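Local coordinates for enoyl-CoA hydratase/isomerase family protein (Ruegeria pomeroyi, PDB 3L3S), which probably acts as a hydro-lyase of the crotonase superfamily, perhaps on acyl-CoA thioesters in fatty acid metabolism, at residues 51-56 with 204-209; 121-126 with 182-187. One frame throughout, in Å; residues are numbered along the deposited sequence.

Contact 1: residues 51-56 with 204-209; sequences VHVLVI and ALAARN
His52 reaches from the loop just ahead of strand 53-58 to the last turn of helix 194-207, where its ring donates a hydrogen bond to the carbonyl of Ala206. The side chain can be followed outward atom by atom. CB of His52 rests against CB of Ala206 at 3.9 Å. With chi1 at -66°, CG lies beside the backbone N and anti to the carbonyl carbon, which carries the ring past the alanine methyl and on to the peptide oxygen. CG itself stays 4.0 Å from Ala206 O. ND1 makes the bond, 2.9 Å from Ala206 O and close to straight at 167°; CE1, the next ring atom, is 3.7 Å from the same oxygen. The acceptor lies almost in the imidazole plane, and ND1 in turn meets a lone pair in the carbonyl plane. This geometry places the proton on ND1 and fixes the rotation of the ring. If an alanine replaced His52, the Ala206 carbonyl would probably lose this donor at the helix end and a gap would open beside it.

Val53, the first residue of the strand, adds an apolar grip with its two methyls divided between neighbouring helix residues. CG1 touches CB of Leu205 at 3.7 Å, while CG2 meets CB of Ala206 at 3.8 Å.

The contact is part of the helix-on-sheet packing of the crotonase fold: the C-terminal end of helix 194-207 packs over the main sheet, in which strand 53-58 runs between strands 17-22 and 107-111. Gln210 and Arg214 of helix 210-223 also touch His52, and Leu205 packs on Leu169 of the second subunit, so the junction borders the trimer interface.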
loop_
_atom_site.group_PDB
_atom_site.type_symbol
_atom_site.label_atom_id
_atom_site.label_comp_id
_atom_site.label_asym_id
_atom_site.label_seq_id
_atom_site.Cartn_x
_atom_site.Cartn_y
_atom_site.Cartn_z
ATOM N N VAL B 51 13.843 23.177 18.397
ATOM C CA VAL B 51 13.438 22.691 17.076
ATOM C C VAL B 51 12.315 21.667 17.260
ATOM O O VAL B 51 12.530 20.593 17.818
ATOM C CB VAL B 51 14.625 22.030 16.331
ATOM C CG1 VAL B 51 14.166 21.419 14.992
ATOM C CG2 VAL B 51 15.730 23.054 16.104
ATOM N N HIS B 52 11.121 22.019 16.799
ATOM C CA HIS B 52 9.962 21.144 16.918
ATOM C C HIS B 52 9.638 20.431 15.606
ATOM O O HIS B 52 9.251 19.266 15.613
ATOM C CB HIS B 52 8.736 21.932 17.397
ATOM C CG HIS B 52 8.846 22.484 18.792
ATOM N ND1 HIS B 52 7.795 23.125 19.411
ATOM C CD2 HIS B 52 9.876 22.522 19.673
ATOM C CE1 HIS B 52 8.175 23.541 20.607
ATOM N NE2 HIS B 52 9.432 23.187 20.791
ATOM N N VAL B 53 9.751 21.150 14.487
ATOM C CA VAL B 53 9.471 20.603 13.151
ATOM C C VAL B 53 10.530 21.003 12.120
ATOM O O VAL B 53 11.121 22.084 12.209
ATOM C CB VAL B 53 8.055 21.012 12.622
ATOM C CG1 VAL B 53 6.974 20.266 13.342
ATOM C CG2 VAL B 53 7.806 22.462 12.828
ATOM N N LEU B 54 10.777 20.114 11.160
ATOM C CA LEU B 54 11.757 20.341 10.095
ATOM C C LEU B 54 11.106 20.551 8.737
ATOM O O LEU B 54 10.160 19.842 8.382
ATOM C CB LEU B 54 12.711 19.145 9.956
ATOM C CG LEU B 54 13.835 18.750 10.917
ATOM C CD1 LEU B 54 14.910 19.792 10.870
ATOM C CD2 LEU B 54 13.333 18.515 12.330
ATOM N N VAL B 55 11.598 21.551 8.003
ATOM C CA VAL B 55 11.139 21.845 6.643
ATOM C C VAL B 55 12.384 21.813 5.755
ATOM O O VAL B 55 13.388 22.433 6.077
ATOM C CB VAL B 55 10.422 23.227 6.498
ATOM C CG1 VAL B 55 10.105 23.513 5.021
ATOM C CG2 VAL B 55 9.114 23.257 7.304
ATOM N N ILE B 56 12.332 21.005 4.696
ATOM C CA ILE B 56 13.427 20.866 3.735
ATOM C C ILE B 56 12.968 21.500 2.424
ATOM O O ILE B 56 12.067 21.000 1.751
ATOM C CB ILE B 56 13.834 19.375 3.542
ATOM C CG1 ILE B 56 14.356 18.813 4.873
ATOM C CG2 ILE B 56 14.921 19.245 2.464
ATOM C CD1 ILE B 56 14.619 17.319 4.881
ATOM N N ALA B 204 1.636 25.059 13.127
ATOM C CA ALA B 204 0.562 24.465 13.931
ATOM C C ALA B 204 1.060 23.161 14.564
ATOM O O ALA B 204 0.742 22.880 15.717
ATOM C CB ALA B 204 -0.678 24.203 13.078
ATOM N N LEU B 205 1.885 22.416 13.818
ATOM C CA LEU B 205 2.489 21.171 14.289
ATOM C C LEU B 205 3.456 21.454 15.435
ATOM O O LEU B 205 3.496 20.705 16.417
ATOM C CB LEU B 205 3.234 20.453 13.166
ATOM C CG LEU B 205 2.595 19.226 12.522
ATOM C CD1 LEU B 205 3.494 18.740 11.409
ATOM C CD2 LEU B 205 2.381 18.132 13.563
ATOM N N ALA B 206 4.167 22.578 15.324
ATOM C CA ALA B 206 5.122 23.039 16.331
ATOM C C ALA B 206 4.439 23.567 17.601
ATOM O O ALA B 206 5.021 23.533 18.679
ATOM C CB ALA B 206 6.011 24.129 15.737
ATOM N N ALA B 207 3.197 24.026 17.447
ATOM C CA ALA B 207 2.385 24.593 18.526
ATOM C C ALA B 207 1.636 23.598 19.434
ATOM O O ALA B 207 1.147 23.988 20.501
ATOM C CB ALA B 207 1.402 25.612 17.942
ATOM N N ARG B 208 1.556 22.326 19.027
ATOM C CA ARG B 208 0.863 21.305 19.832
ATOM C C ARG B 208 1.759 20.720 20.912
ATOM O O ARG B 208 2.964 20.982 20.939
ATOM C CB ARG B 208 0.313 20.143 18.976
ATOM C CG ARG B 208 0.412 20.331 17.495
ATOM C CD ARG B 208 -0.874 20.094 16.749
ATOM N NE ARG B 208 -1.993 20.866 17.267
ATOM C CZ ARG B 208 -3.035 21.267 16.542
ATOM N NH1 ARG B 208 -3.119 20.977 15.246
ATOM N NH2 ARG B 208 -3.996 21.972 17.121
ATOM N N ASN B 209 1.147 19.926 21.796
ATOM C CA ASN B 209 1.835 19.233 22.890
ATOM C C ASN B 209 2.831 18.256 22.253
ATOM O O ASN B 209 2.452 17.265 21.626
ATOM C CB ASN B 209 0.792 18.528 23.761
ATOM C CG ASN B 209 1.375 17.906 25.008
ATOM O OD1 ASN B 209 2.455 18.262 25.458
ATOM N ND2 ASN B 209 0.662 16.944 25.556
#

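Contact 2: residues 121-126 with 182-187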
loop_
_atom_site.group_PDB
_atom_site.type_symbol
_atom_site.label_atom_id
_atom_site.label_comp_id
_atom_site.label_asym_id
_atom_site.label_seq_id
_atom_site.Cartn_x
_atom_site.Cartn_y
_atom_site.Cartn_z
ATOM N N GLN B 121 14.383 10.860 -3.441
ATOM C CA GLN B 121 14.576 10.072 -2.219
ATOM C C GLN B 121 14.471 10.956 -0.966
ATOM O O GLN B 121 13.802 10.578 -0.006
ATOM C CB GLN B 121 15.946 9.383 -2.262
ATOM C CG GLN B 121 16.371 8.629 -1.010
ATOM C CD GLN B 121 17.676 7.874 -1.172
ATOM O OE1 GLN B 121 18.475 8.138 -2.081
ATOM N NE2 GLN B 121 17.896 6.913 -0.292
ATOM N N LEU B 122 15.113 12.129 -1.011
ATOM C CA LEU B 122 15.129 13.113 0.081
ATOM C C LEU B 122 13.715 13.535 0.420
ATOM O O LEU B 122 13.336 13.621 1.596
ATOM C CB LEU B 122 15.932 14.358 -0.331
ATOM C CG LEU B 122 16.159 15.482 0.699
ATOM C CD1 LEU B 122 17.137 15.028 1.778
ATOM C CD2 LEU B 122 16.685 16.737 -0.002
HETATM N N MSE B 123 12.944 13.758 -0.641
HETATM C CA MSE B 123 11.551 14.155 -0.556
HETATM C C MSE B 123 10.731 12.967 -0.022
HETATM O O MSE B 123 9.949 13.123 0.910
HETATM C CB MSE B 123 11.059 14.563 -1.945
HETATM C CG MSE B 123 9.760 15.311 -1.941
HETATM SE SE MSE B 123 8.643 14.861 -3.467
HETATM C CE MSE B 123 8.337 13.029 -2.904
ATOM N N ALA B 124 10.974 11.783 -0.584
ATOM C CA ALA B 124 10.288 10.559 -0.182
ATOM C C ALA B 124 10.580 10.153 1.261
ATOM O O ALA B 124 9.725 9.557 1.904
ATOM C CB ALA B 124 10.619 9.429 -1.126
ATOM N N ALA B 125 11.755 10.537 1.772
ATOM C CA ALA B 125 12.170 10.241 3.151
ATOM C C ALA B 125 11.498 11.164 4.171
ATOM O O ALA B 125 11.482 10.869 5.364
ATOM C CB ALA B 125 13.689 10.310 3.285
ATOM N N CYS B 126 10.943 12.278 3.698
ATOM C CA CYS B 126 10.232 13.206 4.578
ATOM C C CYS B 126 8.843 12.637 4.900
ATOM O O CYS B 126 8.308 11.851 4.117
ATOM C CB CYS B 126 10.100 14.593 3.942
ATOM S SG CYS B 126 11.662 15.510 3.749
ATOM N N ALA B 182 -0.732 8.970 -6.674
ATOM C CA ALA B 182 0.107 7.839 -6.283
ATOM C C ALA B 182 0.508 7.844 -4.806
ATOM O O ALA B 182 0.876 6.805 -4.259
ATOM C CB ALA B 182 1.349 7.778 -7.168
ATOM N N GLY B 183 0.444 9.017 -4.180
ATOM C CA GLY B 183 0.821 9.159 -2.787
ATOM C C GLY B 183 2.262 9.584 -2.607
ATOM O O GLY B 183 2.844 9.362 -1.553
ATOM N N LEU B 184 2.838 10.186 -3.644
ATOM C CA LEU B 184 4.224 10.658 -3.618
ATOM C C LEU B 184 4.276 12.001 -2.893
ATOM O O LEU B 184 5.262 12.311 -2.228
ATOM C CB LEU B 184 4.765 10.740 -5.047
ATOM C CG LEU B 184 6.234 10.928 -5.429
ATOM C CD1 LEU B 184 7.159 9.944 -4.684
ATOM C CD2 LEU B 184 6.358 10.741 -6.934
ATOM N N ILE B 185 3.198 12.778 -3.026
ATOM C CA ILE B 185 3.041 14.064 -2.344
ATOM C C ILE B 185 1.682 14.052 -1.633
ATOM O O ILE B 185 0.831 13.217 -1.951
ATOM C CB ILE B 185 3.161 15.293 -3.305
ATOM C CG1 ILE B 185 2.263 15.115 -4.534
ATOM C CG2 ILE B 185 4.630 15.533 -3.662
ATOM C CD1 ILE B 185 2.145 16.308 -5.451
ATOM N N ASN B 186 1.480 14.981 -0.697
ATOM C CA ASN B 186 0.238 15.068 0.080
ATOM C C ASN B 186 -0.878 15.944 -0.488
ATOM O O ASN B 186 -2.060 15.596 -0.360
ATOM C CB ASN B 186 0.535 15.517 1.513
ATOM C CG ASN B 186 1.327 14.489 2.301
ATOM O OD1 ASN B 186 0.758 13.650 3.005
ATOM N ND2 ASN B 186 2.646 14.548 2.187
ATOM N N ARG B 187 -0.511 17.079 -1.091
ATOM C CA ARG B 187 -1.478 18.021 -1.651
ATOM C C ARG B 187 -0.808 18.908 -2.691
ATOM O O ARG B 187 0.382 19.198 -2.585
ATOM C CB ARG B 187 -2.067 18.881 -0.519
ATOM C CG ARG B 187 -3.403 19.543 -0.801
ATOM C CD ARG B 187 -3.974 20.185 0.469
ATOM N NE ARG B 187 -5.205 20.926 0.180
ATOM C CZ ARG B 187 -5.804 21.778 1.012
ATOM N NH1 ARG B 187 -5.306 22.016 2.223
ATOM N NH2 ARG B 187 -6.885 22.434 0.610
#
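The peptide carbonyl of Leu184 is the flat group met by Met123, whose terminal methyl comes up to its oxygen end; no ring or side-chain amide takes part. CE of Met123 lies beyond the oxygen, 3.2 Å from Leu184 O and tilted about 40° out of the carbonyl plane. The residue is selenomethionine in the crystal, so the methyl is carried by SE. CG stands anti to the backbone N (chi1 -165°), sending the chain away from helix 118-124, and bends at the next two torsions fold CE back onto the loop that follows helix 176-182.

The same methyl also touches the side chain of Leu184, with CE 3.8 Å from CD1; the two side chains cross at about a right angle. One atom further back, SE lies 4.1 Å from CG2 of Ile185, and the long unbranched chain therefore spans two successive loop residues. Gly183, with positive phi, closes the preceding helix in a Schellman motif and turns the chain into this loop.

Met123 also packs on Ala109 and Val111 of strand 107-111. The contact thus joins helix 118-124 to the loop before strand 187-188 in the core of the crotonase fold. Arg162 of the second subunit donates hydrogen bonds to the backbone carbonyls of Met123 and Cys126, tying this part of the chain to that neighbour across the subunit interface.

Chemically, the contact is a buried apolar one, with no hydrogen bond between the two segments. The methyl next to selenium may be slightly polarised by the carbonyl oxygen, but cohesion should rest mainly on van der Waals packing.

Overall arrangement
From the N terminus, the chain passes through the hairpin of strands 9-14 and 17-22 and helix 32-45 before entering 51-56, the first half of contact 1. It then runs through 121-126 and returns at 182-187, closing contact 2 over 55 intervening residues. Contact 1 closes later, at 204-209, so the smaller loop lies wholly within the larger and the two do not cross. Contact 1 joins the sheet to helix 194-207; contact 2 joins helix 118-124 to the loop leading into strand 187-188, outermost in the main sheet within this chain. Their centres are about 18 Å apart, yet Ile56 bridges them by packing on Leu122 and Cys126. Both also touch the second subunit.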